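Cellulose-binding protein (Saccharophagus degradans, PDB 2X32) binds a long polyisoprenoid diphosphate inside a YceI-like beta-barrel domain and is implicated in plant cell wall breakdown, possibly through polyisoprenoid transport or redox chemistry. Local coordinates at residues A[18-23]-A[166-171]; A[115-120]-A[137-142]; A[32-37]-A[51-56]. All coordinates share one frame; numbering follows the deposited sequence. Where two conformers were deposited one is given.

Interaction 1. Residues A[18-23]-A[166-171]. With OTP ((2E,6E,10E,14E,18E,22E,26E)-3,7,11,15,19,23,27,31-octamethyldotriaconta-2,6,10,14,18,22,26,30-octaenyl trihydrogen diphosphate), chain C.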
loop_
_atom_site.group_PDB
_atom_site.type_symbol
_atom_site.label_atom_id
_atom_site.label_comp_id
_atom_site.label_asym_id
_atom_site.label_seq_id
_atom_site.Cartn_x
_atom_site.Cartn_y
_atom_site.Cartn_z
ATOM N N LEU A 18 -3.539 -2.646 -4.649
ATOM C CA LEU A 18 -2.222 -2.592 -4.010
ATOM C C LEU A 18 -1.751 -4.018 -3.812
ATOM O O LEU A 18 -2.477 -4.844 -3.266
ATOM C CB LEU A 18 -2.220 -1.798 -2.725
ATOM C CG LEU A 18 -0.892 -1.640 -2.061
ATOM C CD1 LEU A 18 -0.827 -0.336 -1.286
ATOM C CD2 LEU A 18 -0.565 -2.841 -1.147
ATOM N N ASN A 19 -0.569 -4.309 -4.305
ATOM C CA ASN A 19 0.030 -5.650 -4.386
ATOM C C ASN A 19 1.374 -5.638 -3.642
ATOM O O ASN A 19 2.021 -4.594 -3.588
ATOM C CB ASN A 19 0.367 -6.042 -5.838
ATOM C CG ASN A 19 -0.872 -6.235 -6.753
ATOM O OD1 ASN A 19 -2.017 -6.311 -6.311
ATOM N ND2 ASN A 19 -0.606 -6.191 -8.052
ATOM N N PHE A 20 1.827 -6.806 -3.199
ATOM C CA PHE A 20 3.147 -6.960 -2.623
ATOM C C PHE A 20 3.673 -8.308 -2.984
ATOM O O PHE A 20 2.912 -9.234 -3.239
ATOM C CB PHE A 20 3.109 -6.703 -1.111
ATOM C CG PHE A 20 2.326 -7.697 -0.306
ATOM C CD1 PHE A 20 2.952 -8.792 0.327
ATOM C CD2 PHE A 20 0.963 -7.542 -0.129
ATOM C CE1 PHE A 20 2.225 -9.663 1.116
ATOM C CE2 PHE A 20 0.217 -8.447 0.641
ATOM C CZ PHE A 20 0.868 -9.496 1.272
ATOM N N VAL A 21 4.987 -8.411 -3.061
ATOM C CA VAL A 21 5.614 -9.614 -3.563
ATOM C C VAL A 21 6.498 -10.252 -2.491
ATOM O O VAL A 21 7.417 -9.594 -1.966
ATOM C CB VAL A 21 6.467 -9.326 -4.828
ATOM C CG1 VAL A 21 7.188 -10.581 -5.302
ATOM C CG2 VAL A 21 5.626 -8.698 -5.936
ATOM N N SER A 22 6.268 -11.535 -2.205
ATOM C CA SER A 22 7.165 -12.274 -1.320
ATOM C C SER A 22 8.154 -13.066 -2.132
ATOM O O SER A 22 7.878 -13.445 -3.247
ATOM C CB SER A 22 6.393 -13.211 -0.395
ATOM O OG SER A 22 5.736 -14.200 -1.134
ATOM N N SER A 23 9.306 -13.350 -1.537
ATOM C CA SER A 23 10.254 -14.303 -2.141
ATOM C C SER A 23 10.617 -15.350 -1.116
ATOM O O SER A 23 10.892 -15.000 0.022
ATOM C CB SER A 23 11.518 -13.591 -2.577
ATOM O OG SER A 23 12.449 -14.530 -3.075
ATOM N N THR A 166 13.028 -10.875 3.681
ATOM C CA THR A 166 12.396 -9.839 4.506
ATOM C C THR A 166 12.195 -8.520 3.786
ATOM O O THR A 166 11.737 -7.564 4.368
ATOM C CB THR A 166 13.194 -9.610 5.770
ATOM O OG1 THR A 166 14.535 -9.327 5.423
ATOM C CG2 THR A 166 13.177 -10.880 6.631
ATOM N N THR A 167 12.533 -8.462 2.504
ATOM C CA THR A 167 12.273 -7.283 1.695
ATOM C C THR A 167 11.106 -7.588 0.749
ATOM O O THR A 167 11.045 -8.649 0.090
ATOM C CB THR A 167 13.509 -6.899 0.873
ATOM O OG1 THR A 167 14.611 -6.651 1.760
ATOM C CG2 THR A 167 13.259 -5.647 0.059
ATOM N N VAL A 168 10.166 -6.655 0.678
ATOM C CA VAL A 168 8.921 -6.848 -0.029
ATOM C C VAL A 168 8.620 -5.682 -0.999
ATOM O O VAL A 168 8.310 -4.564 -0.575
ATOM C CB VAL A 168 7.799 -7.016 1.027
ATOM C CG1 VAL A 168 6.421 -7.149 0.408
ATOM C CG2 VAL A 168 8.081 -8.259 1.879
ATOM N N PRO A 169 8.691 -5.926 -2.335
ATOM C CA PRO A 169 8.223 -4.911 -3.289
ATOM C C PRO A 169 6.731 -4.659 -3.173
ATOM O O PRO A 169 5.952 -5.609 -3.067
ATOM C CB PRO A 169 8.493 -5.570 -4.673
ATOM C CG PRO A 169 9.550 -6.591 -4.362
ATOM C CD PRO A 169 9.269 -7.092 -3.036
ATOM N N VAL A 170 6.332 -3.400 -3.217
ATOM C CA VAL A 170 4.913 -3.008 -3.172
ATOM C C VAL A 170 4.612 -2.174 -4.407
ATOM O O VAL A 170 5.409 -1.324 -4.764
ATOM C CB VAL A 170 4.622 -2.192 -1.907
ATOM C CG1 VAL A 170 3.154 -1.636 -1.924
ATOM C CG2 VAL A 170 4.851 -3.025 -0.705
ATOM N N ASP A 171 3.488 -2.444 -5.088
ATOM C CA ASP A 171 3.000 -1.678 -6.224
ATOM C C ASP A 171 1.564 -1.327 -6.046
ATOM O O ASP A 171 0.801 -2.093 -5.461
ATOM C CB ASP A 171 3.121 -2.484 -7.490
ATOM C CG ASP A 171 4.525 -2.642 -7.907
ATOM O OD1 ASP A 171 5.168 -1.664 -8.321
ATOM O OD2 ASP A 171 4.982 -3.810 -7.876
HETATM O O7 OTP C . 6.365 -23.140 0.426
HETATM P P2 OTP C . 5.104 -23.483 1.174
HETATM O O5 OTP C . 5.288 -24.640 2.140
HETATM O O6 OTP C . 3.873 -23.579 0.313
HETATM O O4 OTP C . 4.890 -22.191 2.178
HETATM P P1 OTP C . 3.722 -21.078 2.097
HETATM O O2 OTP C . 4.153 -20.132 0.992
HETATM O O3 OTP C . 2.312 -21.622 2.209
HETATM O O1 OTP C . 3.891 -20.113 3.385
HETATM C C40 OTP C . 5.045 -19.248 3.414
HETATM C C39 OTP C . 4.614 -17.777 3.457
HETATM C C37 OTP C . 5.138 -16.845 2.684
HETATM C C38 OTP C . 6.203 -17.038 1.597
HETATM C C36 OTP C . 4.677 -15.399 2.844
HETATM C C35 OTP C . 5.684 -14.487 3.496
HETATM C C34 OTP C . 5.173 -13.033 3.522
HETATM C C32 OTP C . 5.934 -11.938 3.398
HETATM C C33 OTP C . 7.395 -12.009 3.109
HETATM C C31 OTP C . 5.215 -10.581 3.379
HETATM C C30 OTP C . 5.638 -9.542 4.387
HETATM C C29 OTP C . 4.916 -8.216 4.176
HETATM C C27 OTP C . 5.468 -7.021 4.361
HETATM C C28 OTP C . 6.868 -6.784 4.922
HETATM C C26 OTP C . 4.737 -5.754 3.976
HETATM C C25 OTP C . 3.390 -5.919 3.305
HETATM C C24 OTP C . 2.892 -4.668 2.561
HETATM C C22 OTP C . 1.988 -3.797 3.005
HETATM C C23 OTP C . 1.171 -3.941 4.265
HETATM C C21 OTP C . 1.696 -2.595 2.155
HETATM C C20 OTP C . 2.211 -1.267 2.771
HETATM C C19 OTP C . 1.869 -0.029 1.940
HETATM C C17 OTP C . 2.709 0.661 1.170
HETATM C C18 OTP C . 4.185 0.484 1.097
HETATM C C16 OTP C . 2.140 1.748 0.272
HETATM C C15 OTP C . 2.704 3.107 0.571
HETATM C C14 OTP C . 1.885 4.201 -0.067
HETATM C C12 OTP C . 2.387 5.355 -0.572
HETATM C C13 OTP C . 3.888 5.640 -0.604
HETATM C C11 OTP C . 1.516 6.423 -1.148
HETATM C C10 OTP C . 0.083 6.122 -1.332
HETATM C C9 OTP C . -0.720 7.129 -2.159
HETATM C C7 OTP C . -1.592 8.039 -1.692
HETATM C C8 OTP C . -2.059 8.170 -0.257
HETATM C C6 OTP C . -2.209 8.995 -2.685
HETATM C C5 OTP C . -1.528 10.349 -2.748
HETATM C C4 OTP C . -2.223 11.308 -3.669
HETATM C C2 OTP C . -1.574 12.193 -4.433
HETATM C C3 OTP C . -0.108 12.436 -4.529
HETATM C C1 OTP C . -2.401 13.112 -5.288
HETATM O O HOH W 1 9.791 -11.495 0.637
#
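Leu18 carries CG opposite its backbone N (chi1 -177°) and Val170 does the same with CG1; the two branches meet with Leu18 CD2 4.0 Å from Val170 CG1. Phe20 holds CG between N and C (chi1 66°); its CB meets Val168 CG1 at 3.7 Å while one ring face covers OTP C25. The backbones run antiparallel: Asn19 and Asp171 form a hydrogen-bonded pair, Asn19 N reaching Asp171 O at 2.9 Å, nearly straight (173°), and Asp171 N bonding back to Asn19 O, and Phe20 and Val170 the non-hydrogen-bonded pair next to it. This seam joins strands 7-24 and 167-177 of the YceI-like barrel, with Leu18, Phe20, Val168 and Val170 lining its lipid pocket. Val168 CG2 lies 3.6 Å from OTP C28, Leu18 CD1 3.9 Å from OTP C16. With Leu18 cut back to an alanine, Val170 CG1 and the prenyl carbons near C16 are likely to lose a packing partner. On the face carrying Asn19 and Asp171, Val21 CB rests on Pro169 CD.

Interaction 2. Residues A[115-120]-A[137-142]; sequences GVIDTQ and SPLLIK. With OTP ((2E,6E,10E,14E,18E,22E,26E)-3,7,11,15,19,23,27,31-octamethyldotriaconta-2,6,10,14,18,22,26,30-octaenyl trihydrogen diphosphate), chain C.
Ile117 and Leu139 make the tight half of this contact, their side chains crossing at about a right angle with Ile117 CG2 3.8 Å from Leu139 CD1. Leu139 CD1 also comes within 3.9 Å of Thr119 OG1, and Ile117 CD1 meets Ile141 CD1. Ile117 extends its chain (chi2 176°) whereas Ile141 bends its own (chi2 -64°), and the two CD1 methyls converge on one ligand branch: Ile141 CD1 is 3.6 Å from OTP C18 and Ile117 CD1 3.8 Å from it. The segments belong to the antiparallel hairpin of strands 115-125 and 130-142 in the YceI-like barrel, but here their axes stand 9.3 Å apart, too far for direct backbone pairing. At the looser end, around the partly exposed Gln120 and Ser137, a water takes over: it is hydrogen-bonded to Gln120 O at 2.8 Å and to Thr119 OG1, and accepts from Ser137 N. The amide of Gln120 turns elsewhere, its NE2 bonded to Asp103, whereas Thr119 CG2 faces the lipid, 3.9 Å from OTP C13.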
loop_
_atom_site.group_PDB
_atom_site.type_symbol
_atom_site.label_atom_id
_atom_site.label_comp_id
_atom_site.label_asym_id
_atom_site.label_seq_id
_atom_site.Cartn_x
_atom_site.Cartn_y
_atom_site.Cartn_z
ATOM N N GLY A 115 6.324 4.954 10.134
ATOM C CA GLY A 115 7.557 5.253 9.454
ATOM C C GLY A 115 7.313 6.116 8.268
ATOM O O GLY A 115 6.202 6.221 7.798
ATOM N N VAL A 116 8.343 6.770 7.783
ATOM C CA VAL A 116 8.203 7.622 6.611
ATOM C C VAL A 116 8.744 6.900 5.397
ATOM O O VAL A 116 9.840 6.294 5.451
ATOM C CB VAL A 116 8.933 8.928 6.776
ATOM C CG1 VAL A 116 8.863 9.741 5.495
ATOM C CG2 VAL A 116 8.340 9.722 7.896
ATOM N N ILE A 117 7.963 6.928 4.319
ATOM C CA ILE A 117 8.397 6.398 2.996
ATOM C C ILE A 117 8.669 7.594 2.141
ATOM O O ILE A 117 7.774 8.373 1.831
ATOM C CB ILE A 117 7.319 5.503 2.371
ATOM C CG1 ILE A 117 7.057 4.310 3.271
ATOM C CG2 ILE A 117 7.728 5.094 0.885
ATOM C CD1 ILE A 117 5.936 3.466 2.750
ATOM N N ASP A 118 9.947 7.795 1.813
ATOM C CA ASP A 118 10.373 8.853 0.923
ATOM C C ASP A 118 10.414 8.250 -0.483
ATOM O O ASP A 118 11.245 7.387 -0.781
ATOM C CB ASP A 118 11.775 9.363 1.336
ATOM C CG ASP A 118 11.742 10.118 2.645
ATOM O OD1 ASP A 118 10.977 11.120 2.725
ATOM O OD2 ASP A 118 12.492 9.727 3.595
ATOM N N THR A 119 9.456 8.624 -1.311
ATOM C CA THR A 119 9.366 7.990 -2.641
ATOM C C THR A 119 8.767 8.980 -3.613
ATOM O O THR A 119 8.349 10.090 -3.265
ATOM C CB THR A 119 8.555 6.700 -2.593
ATOM O OG1 THR A 119 8.792 5.907 -3.779
ATOM C CG2 THR A 119 7.054 7.003 -2.467
ATOM N N GLN A 120 8.687 8.584 -4.869
ATOM C CA GLN A 120 8.169 9.435 -5.903
ATOM C C GLN A 120 6.900 8.778 -6.468
ATOM O O GLN A 120 6.897 7.560 -6.750
ATOM C CB GLN A 120 9.220 9.561 -7.016
ATOM C CG GLN A 120 8.922 10.573 -7.986
ATOM C CD GLN A 120 10.186 10.775 -8.876
ATOM O OE1 GLN A 120 10.519 9.864 -9.656
ATOM N NE2 GLN A 120 10.956 11.858 -8.682
ATOM N N SER A 137 8.346 4.231 -9.205
ATOM C CA SER A 137 9.364 3.206 -9.394
ATOM C C SER A 137 9.110 2.064 -8.465
ATOM O O SER A 137 8.354 2.191 -7.486
ATOM C CB SER A 137 10.729 3.789 -9.170
ATOM O OG SER A 137 10.802 4.304 -7.861
ATOM N N PRO A 138 9.778 0.928 -8.737
ATOM C CA PRO A 138 9.674 -0.126 -7.774
ATOM C C PRO A 138 9.976 0.374 -6.317
ATOM O O PRO A 138 10.878 1.168 -6.098
ATOM C CB PRO A 138 10.672 -1.159 -8.271
ATOM C CG PRO A 138 10.677 -0.954 -9.811
ATOM C CD PRO A 138 10.605 0.559 -9.911
ATOM N N LEU A 139 9.140 -0.043 -5.387
ATOM C CA LEU A 139 9.046 0.473 -4.014
ATOM C C LEU A 139 9.253 -0.728 -3.101
ATOM O O LEU A 139 8.484 -1.681 -3.180
ATOM C CB LEU A 139 7.665 1.079 -3.773
ATOM C CG LEU A 139 7.342 1.583 -2.343
ATOM C CD1 LEU A 139 8.426 2.556 -1.803
ATOM C CD2 LEU A 139 5.937 2.259 -2.339
ATOM N N LEU A 140 10.299 -0.727 -2.276
ATOM C CA LEU A 140 10.619 -1.878 -1.448
ATOM C C LEU A 140 10.369 -1.529 -0.003
ATOM O O LEU A 140 10.796 -0.446 0.461
ATOM C CB LEU A 140 12.095 -2.233 -1.631
ATOM C CG LEU A 140 12.568 -2.520 -3.060
ATOM C CD1 LEU A 140 14.104 -2.472 -3.111
ATOM C CD2 LEU A 140 11.955 -3.869 -3.581
ATOM N N ILE A 141 9.706 -2.417 0.719
ATOM C CA ILE A 141 9.478 -2.295 2.156
ATOM C C ILE A 141 10.334 -3.349 2.849
ATOM O O ILE A 141 10.417 -4.516 2.391
ATOM C CB ILE A 141 7.990 -2.646 2.527
ATOM C CG1 ILE A 141 7.040 -1.571 2.016
ATOM C CG2 ILE A 141 7.843 -2.885 4.049
ATOM C CD1 ILE A 141 7.302 -0.208 2.710
ATOM N N LYS A 142 10.970 -2.964 3.943
ATOM C CA LYS A 142 11.756 -3.892 4.743
ATOM C C LYS A 142 10.950 -4.304 5.968
ATOM O O LYS A 142 10.484 -3.449 6.724
ATOM C CB LYS A 142 13.079 -3.211 5.172
ATOM C CG LYS A 142 14.009 -2.964 3.985
ATOM C CD LYS A 142 15.413 -2.573 4.337
ATOM C CE LYS A 142 16.318 -2.569 3.048
ATOM N NZ LYS A 142 15.991 -3.754 2.133
HETATM O O7 OTP C . 6.365 -23.140 0.426
HETATM P P2 OTP C . 5.104 -23.483 1.174
HETATM O O5 OTP C . 5.288 -24.640 2.140
HETATM O O6 OTP C . 3.873 -23.579 0.313
HETATM O O4 OTP C . 4.890 -22.191 2.178
HETATM P P1 OTP C . 3.722 -21.078 2.097
HETATM O O2 OTP C . 4.153 -20.132 0.992
HETATM O O3 OTP C . 2.312 -21.622 2.209
HETATM O O1 OTP C . 3.891 -20.113 3.385
HETATM C C40 OTP C . 5.045 -19.248 3.414
HETATM C C39 OTP C . 4.614 -17.777 3.457
HETATM C C37 OTP C . 5.138 -16.845 2.684
HETATM C C38 OTP C . 6.203 -17.038 1.597
HETATM C C36 OTP C . 4.677 -15.399 2.844
HETATM C C35 OTP C . 5.684 -14.487 3.496
HETATM C C34 OTP C . 5.173 -13.033 3.522
HETATM C C32 OTP C . 5.934 -11.938 3.398
HETATM C C33 OTP C . 7.395 -12.009 3.109
HETATM C C31 OTP C . 5.215 -10.581 3.379
HETATM C C30 OTP C . 5.638 -9.542 4.387
HETATM C C29 OTP C . 4.916 -8.216 4.176
HETATM C C27 OTP C . 5.468 -7.021 4.361
HETATM C C28 OTP C . 6.868 -6.784 4.922
HETATM C C26 OTP C . 4.737 -5.754 3.976
HETATM C C25 OTP C . 3.390 -5.919 3.305
HETATM C C24 OTP C . 2.892 -4.668 2.561
HETATM C C22 OTP C . 1.988 -3.797 3.005
HETATM C C23 OTP C . 1.171 -3.941 4.265
HETATM C C21 OTP C . 1.696 -2.595 2.155
HETATM C C20 OTP C . 2.211 -1.267 2.771
HETATM C C19 OTP C . 1.869 -0.029 1.940
HETATM C C17 OTP C . 2.709 0.661 1.170
HETATM C C18 OTP C . 4.185 0.484 1.097
HETATM C C16 OTP C . 2.140 1.748 0.272
HETATM C C15 OTP C . 2.704 3.107 0.571
HETATM C C14 OTP C . 1.885 4.201 -0.067
HETATM C C12 OTP C . 2.387 5.355 -0.572
HETATM C C13 OTP C . 3.888 5.640 -0.604
HETATM C C11 OTP C . 1.516 6.423 -1.148
HETATM C C10 OTP C . 0.083 6.122 -1.332
HETATM C C9 OTP C . -0.720 7.129 -2.159
HETATM C C7 OTP C . -1.592 8.039 -1.692
HETATM C C8 OTP C . -2.059 8.170 -0.257
HETATM C C6 OTP C . -2.209 8.995 -2.685
HETATM C C5 OTP C . -1.528 10.349 -2.748
HETATM C C4 OTP C . -2.223 11.308 -3.669
HETATM C C2 OTP C . -1.574 12.193 -4.433
HETATM C C3 OTP C . -0.108 12.436 -4.529
HETATM C C1 OTP C . -2.401 13.112 -5.288
HETATM O O HOH W 2 7.733 4.937 -6.243
#

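Interaction 3. Residues A[32-37]-A[51-56]; sequences HRFDVL and IDLNSV. With OTP ((2E,6E,10E,14E,18E,22E,26E)-3,7,11,15,19,23,27,31-octamethyldotriaconta-2,6,10,14,18,22,26,30-octaenyl trihydrogen diphosphate), chain C.
Ser55 supplies the main polar links to segment 32-37. Its carbonyl O accepts from Asp35 N at 3.0 Å in a nearly straight bond (174°), although the donor stands well above the carbonyl plane, and its OG accepts from Val36 N at 2.9 Å. The same hydroxyl donates to Asp52 O at 2.7 Å, in the carbonyl plane; with OG between N and C (chi1 78°), it can bridge the two segments. Asp52 O also receives Ser55 N, and Asp52 N returns a bond to Val36 O. Asp35 OD2 pairs with Asn57 and also receives a water that weakly reaches Ser55 O. Leu37-Ile51 belongs to the antiparallel hairpin of strands 28-42 and 46-52 in the YceI-like barrel, whereas Phe34-Val56 pairs strand 28-42 with strand 56-57; the register shifts by two between them, 51-56 turning through Leu53 to Ser55. The Phe34 ring packs against this turn. Ile51 CG2 sits over one face in a CH-pi contact, 3.7 Å from the ring centroid and 20° off its normal, while Leu53 CD2 touches Phe34 CE1 at 3.6 Å. Deeper still, Phe34 CZ meets OTP C23 at 3.7 Å, and Ile51 CD1 packs on OTP C19.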
loop_
_atom_site.group_PDB
_atom_site.type_symbol
_atom_site.label_atom_id
_atom_site.label_comp_id
_atom_site.label_asym_id
_atom_site.label_seq_id
_atom_site.Cartn_x
_atom_site.Cartn_y
_atom_site.Cartn_z
ATOM N N HIS A 32 0.929 -11.016 -3.963
ATOM C CA HIS A 32 -0.225 -11.008 -3.090
ATOM C C HIS A 32 -0.915 -9.675 -3.192
ATOM O O HIS A 32 -0.320 -8.687 -3.643
ATOM C CB HIS A 32 0.241 -11.253 -1.639
ATOM C CG HIS A 32 1.099 -12.457 -1.525
ATOM N ND1 HIS A 32 2.441 -12.418 -1.194
ATOM C CD2 HIS A 32 0.816 -13.754 -1.792
ATOM C CE1 HIS A 32 2.931 -13.646 -1.224
ATOM N NE2 HIS A 32 1.964 -14.470 -1.586
ATOM N N ARG A 33 -2.167 -9.618 -2.769
ATOM C CA ARG A 33 -2.893 -8.353 -2.876
ATOM C C ARG A 33 -3.759 -8.164 -1.666
ATOM O O ARG A 33 -4.009 -9.078 -0.865
ATOM C CB ARG A 33 -3.758 -8.215 -4.145
ATOM C CG ARG A 33 -3.115 -8.639 -5.463
ATOM C CD ARG A 33 -4.083 -9.514 -6.355
ATOM N NE ARG A 33 -3.445 -9.782 -7.631
ATOM C CZ ARG A 33 -2.742 -10.853 -7.985
ATOM N NH1 ARG A 33 -2.589 -11.916 -7.187
ATOM N NH2 ARG A 33 -2.213 -10.868 -9.217
ATOM N N PHE A 34 -4.119 -6.909 -1.446
ATOM C CA PHE A 34 -5.162 -6.524 -0.482
ATOM C C PHE A 34 -6.435 -6.188 -1.245
ATOM O O PHE A 34 -6.446 -5.277 -2.086
ATOM C CB PHE A 34 -4.710 -5.345 0.410
ATOM C CG PHE A 34 -3.560 -5.693 1.286
ATOM C CD1 PHE A 34 -3.761 -6.395 2.466
ATOM C CD2 PHE A 34 -2.250 -5.254 0.965
ATOM C CE1 PHE A 34 -2.693 -6.734 3.290
ATOM C CE2 PHE A 34 -1.205 -5.543 1.805
ATOM C CZ PHE A 34 -1.397 -6.280 2.946
ATOM N N ASP A 35 -7.489 -6.949 -0.993
ATOM C CA ASP A 35 -8.725 -6.800 -1.773
ATOM C C ASP A 35 -9.562 -5.584 -1.360
ATOM O O ASP A 35 -10.498 -5.219 -2.079
ATOM C CB ASP A 35 -9.555 -8.079 -1.721
ATOM C CG ASP A 35 -8.930 -9.244 -2.469
ATOM O OD1 ASP A 35 -8.097 -9.038 -3.398
ATOM O OD2 ASP A 35 -9.323 -10.367 -2.153
ATOM N N VAL A 36 -9.305 -5.019 -0.167
ATOM C CA VAL A 36 -10.083 -3.912 0.329
ATOM C C VAL A 36 -9.180 -2.733 0.706
ATOM O O VAL A 36 -8.312 -2.838 1.583
ATOM C CB VAL A 36 -10.958 -4.285 1.518
ATOM C CG1 VAL A 36 -11.701 -3.069 2.104
ATOM C CG2 VAL A 36 -11.990 -5.384 1.139
ATOM N N LEU A 37 -9.391 -1.606 -0.015
ATOM C CA LEU A 37 -8.713 -0.332 0.174
ATOM C C LEU A 37 -9.786 0.735 0.359
ATOM O O LEU A 37 -10.860 0.665 -0.215
ATOM C CB LEU A 37 -7.894 0.037 -1.059
ATOM C CG LEU A 37 -6.848 -0.983 -1.495
ATOM C CD1 LEU A 37 -6.227 -0.570 -2.843
ATOM C CD2 LEU A 37 -5.783 -1.229 -0.425
ATOM N N ILE A 51 -5.442 0.527 4.179
ATOM C CA ILE A 51 -5.300 -0.797 3.657
ATOM C C ILE A 51 -5.887 -1.778 4.688
ATOM O O ILE A 51 -5.412 -1.861 5.810
ATOM C CB ILE A 51 -3.808 -1.148 3.439
ATOM C CG1 ILE A 51 -3.193 -0.183 2.434
ATOM C CG2 ILE A 51 -3.681 -2.609 2.905
ATOM C CD1 ILE A 51 -1.796 0.129 2.695
ATOM N N ASP A 52 -6.933 -2.519 4.301
ATOM C CA ASP A 52 -7.560 -3.471 5.190
ATOM C C ASP A 52 -6.748 -4.758 5.258
ATOM O O ASP A 52 -6.718 -5.550 4.321
ATOM C CB ASP A 52 -8.969 -3.743 4.686
ATOM C CG ASP A 52 -9.700 -4.840 5.440
ATOM O OD1 ASP A 52 -9.160 -5.358 6.443
ATOM O OD2 ASP A 52 -10.827 -5.209 4.964
ATOM N N LEU A 53 -6.028 -4.937 6.371
ATOM C CA LEU A 53 -5.059 -6.019 6.413
ATOM C C LEU A 53 -5.762 -7.377 6.526
ATOM O O LEU A 53 -5.202 -8.424 6.125
ATOM C CB LEU A 53 -4.095 -5.807 7.584
ATOM C CG LEU A 53 -3.240 -4.564 7.473
ATOM C CD1 LEU A 53 -2.432 -4.377 8.738
ATOM C CD2 LEU A 53 -2.295 -4.641 6.235
ATOM N N ASN A 54 -7.026 -7.387 6.953
ATOM C CA ASN A 54 -7.834 -8.606 6.852
ATOM C C ASN A 54 -8.233 -9.045 5.452
ATOM O O ASN A 54 -8.637 -10.194 5.258
ATOM C CB ASN A 54 -9.113 -8.495 7.701
ATOM C CG ASN A 54 -8.824 -8.632 9.174
ATOM O OD1 ASN A 54 -8.187 -9.615 9.591
ATOM N ND2 ASN A 54 -9.270 -7.658 9.954
ATOM N N SER A 55 -8.020 -8.153 4.450
ATOM C CA SER A 55 -8.337 -8.471 3.050
ATOM C C SER A 55 -7.162 -9.026 2.282
ATOM O O SER A 55 -7.247 -9.143 1.082
ATOM C CB SER A 55 -8.917 -7.235 2.358
ATOM O OG SER A 55 -7.907 -6.325 2.007
ATOM N N VAL A 56 -6.097 -9.393 2.973
ATOM C CA VAL A 56 -4.940 -10.047 2.334
ATOM C C VAL A 56 -5.427 -11.266 1.589
ATOM O O VAL A 56 -6.231 -12.071 2.029
ATOM C CB VAL A 56 -3.806 -10.387 3.348
ATOM C CG1 VAL A 56 -4.254 -11.468 4.352
ATOM C CG2 VAL A 56 -2.427 -10.686 2.642
HETATM O O7 OTP C . 6.365 -23.140 0.426
HETATM P P2 OTP C . 5.104 -23.483 1.174
HETATM O O5 OTP C . 5.288 -24.640 2.140
HETATM O O6 OTP C . 3.873 -23.579 0.313
HETATM O O4 OTP C . 4.890 -22.191 2.178
HETATM P P1 OTP C . 3.722 -21.078 2.097
HETATM O O2 OTP C . 4.153 -20.132 0.992
HETATM O O3 OTP C . 2.312 -21.622 2.209
HETATM O O1 OTP C . 3.891 -20.113 3.385
HETATM C C40 OTP C . 5.045 -19.248 3.414
HETATM C C39 OTP C . 4.614 -17.777 3.457
HETATM C C37 OTP C . 5.138 -16.845 2.684
HETATM C C38 OTP C . 6.203 -17.038 1.597
HETATM C C36 OTP C . 4.677 -15.399 2.844
HETATM C C35 OTP C . 5.684 -14.487 3.496
HETATM C C34 OTP C . 5.173 -13.033 3.522
HETATM C C32 OTP C . 5.934 -11.938 3.398
HETATM C C33 OTP C . 7.395 -12.009 3.109
HETATM C C31 OTP C . 5.215 -10.581 3.379
HETATM C C30 OTP C . 5.638 -9.542 4.387
HETATM C C29 OTP C . 4.916 -8.216 4.176
HETATM C C27 OTP C . 5.468 -7.021 4.361
HETATM C C28 OTP C . 6.868 -6.784 4.922
HETATM C C26 OTP C . 4.737 -5.754 3.976
HETATM C C25 OTP C . 3.390 -5.919 3.305
HETATM C C24 OTP C . 2.892 -4.668 2.561
HETATM C C22 OTP C . 1.988 -3.797 3.005
HETATM C C23 OTP C . 1.171 -3.941 4.265
HETATM C C21 OTP C . 1.696 -2.595 2.155
HETATM C C20 OTP C . 2.211 -1.267 2.771
HETATM C C19 OTP C . 1.869 -0.029 1.940
HETATM C C17 OTP C . 2.709 0.661 1.170
HETATM C C18 OTP C . 4.185 0.484 1.097
HETATM C C16 OTP C . 2.140 1.748 0.272
HETATM C C15 OTP C . 2.704 3.107 0.571
HETATM C C14 OTP C . 1.885 4.201 -0.067
HETATM C C12 OTP C . 2.387 5.355 -0.572
HETATM C C13 OTP C . 3.888 5.640 -0.604
HETATM C C11 OTP C . 1.516 6.423 -1.148
HETATM C C10 OTP C . 0.083 6.122 -1.332
HETATM C C9 OTP C . -0.720 7.129 -2.159
HETATM C C7 OTP C . -1.592 8.039 -1.692
HETATM C C8 OTP C . -2.059 8.170 -0.257
HETATM C C6 OTP C . -2.209 8.995 -2.685
HETATM C C5 OTP C . -1.528 10.349 -2.748
HETATM C C4 OTP C . -2.223 11.308 -3.669
HETATM C C2 OTP C . -1.574 12.193 -4.433
HETATM C C3 OTP C . -0.108 12.436 -4.529
HETATM C C1 OTP C . -2.401 13.112 -5.288
HETATM O O HOH W 3 -9.671 -11.501 0.528
#

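The three contacts lie along one curled antiparallel sheet and share OTP as their common partner. Interaction 1 touches both others: Val168 N and Val170 N probably bond to Ile141 O and Leu139 O of interaction 2, each at 2.8 Å, while Phe20 O probably accepts from His32 N of interaction 3 at 2.8 Å. The Phe20 and Phe34 rings also meet, carrying the aromatic lining across that seam. Centres of interactions 1 and 2 are 11 Å apart, and those of 1 and 3 13 Å. Interactions 2 and 3 flank the chain's centre on opposite sides, nearest atoms about 8 Å apart, with the prenyl chain passing between; its diphosphate lies beyond all three.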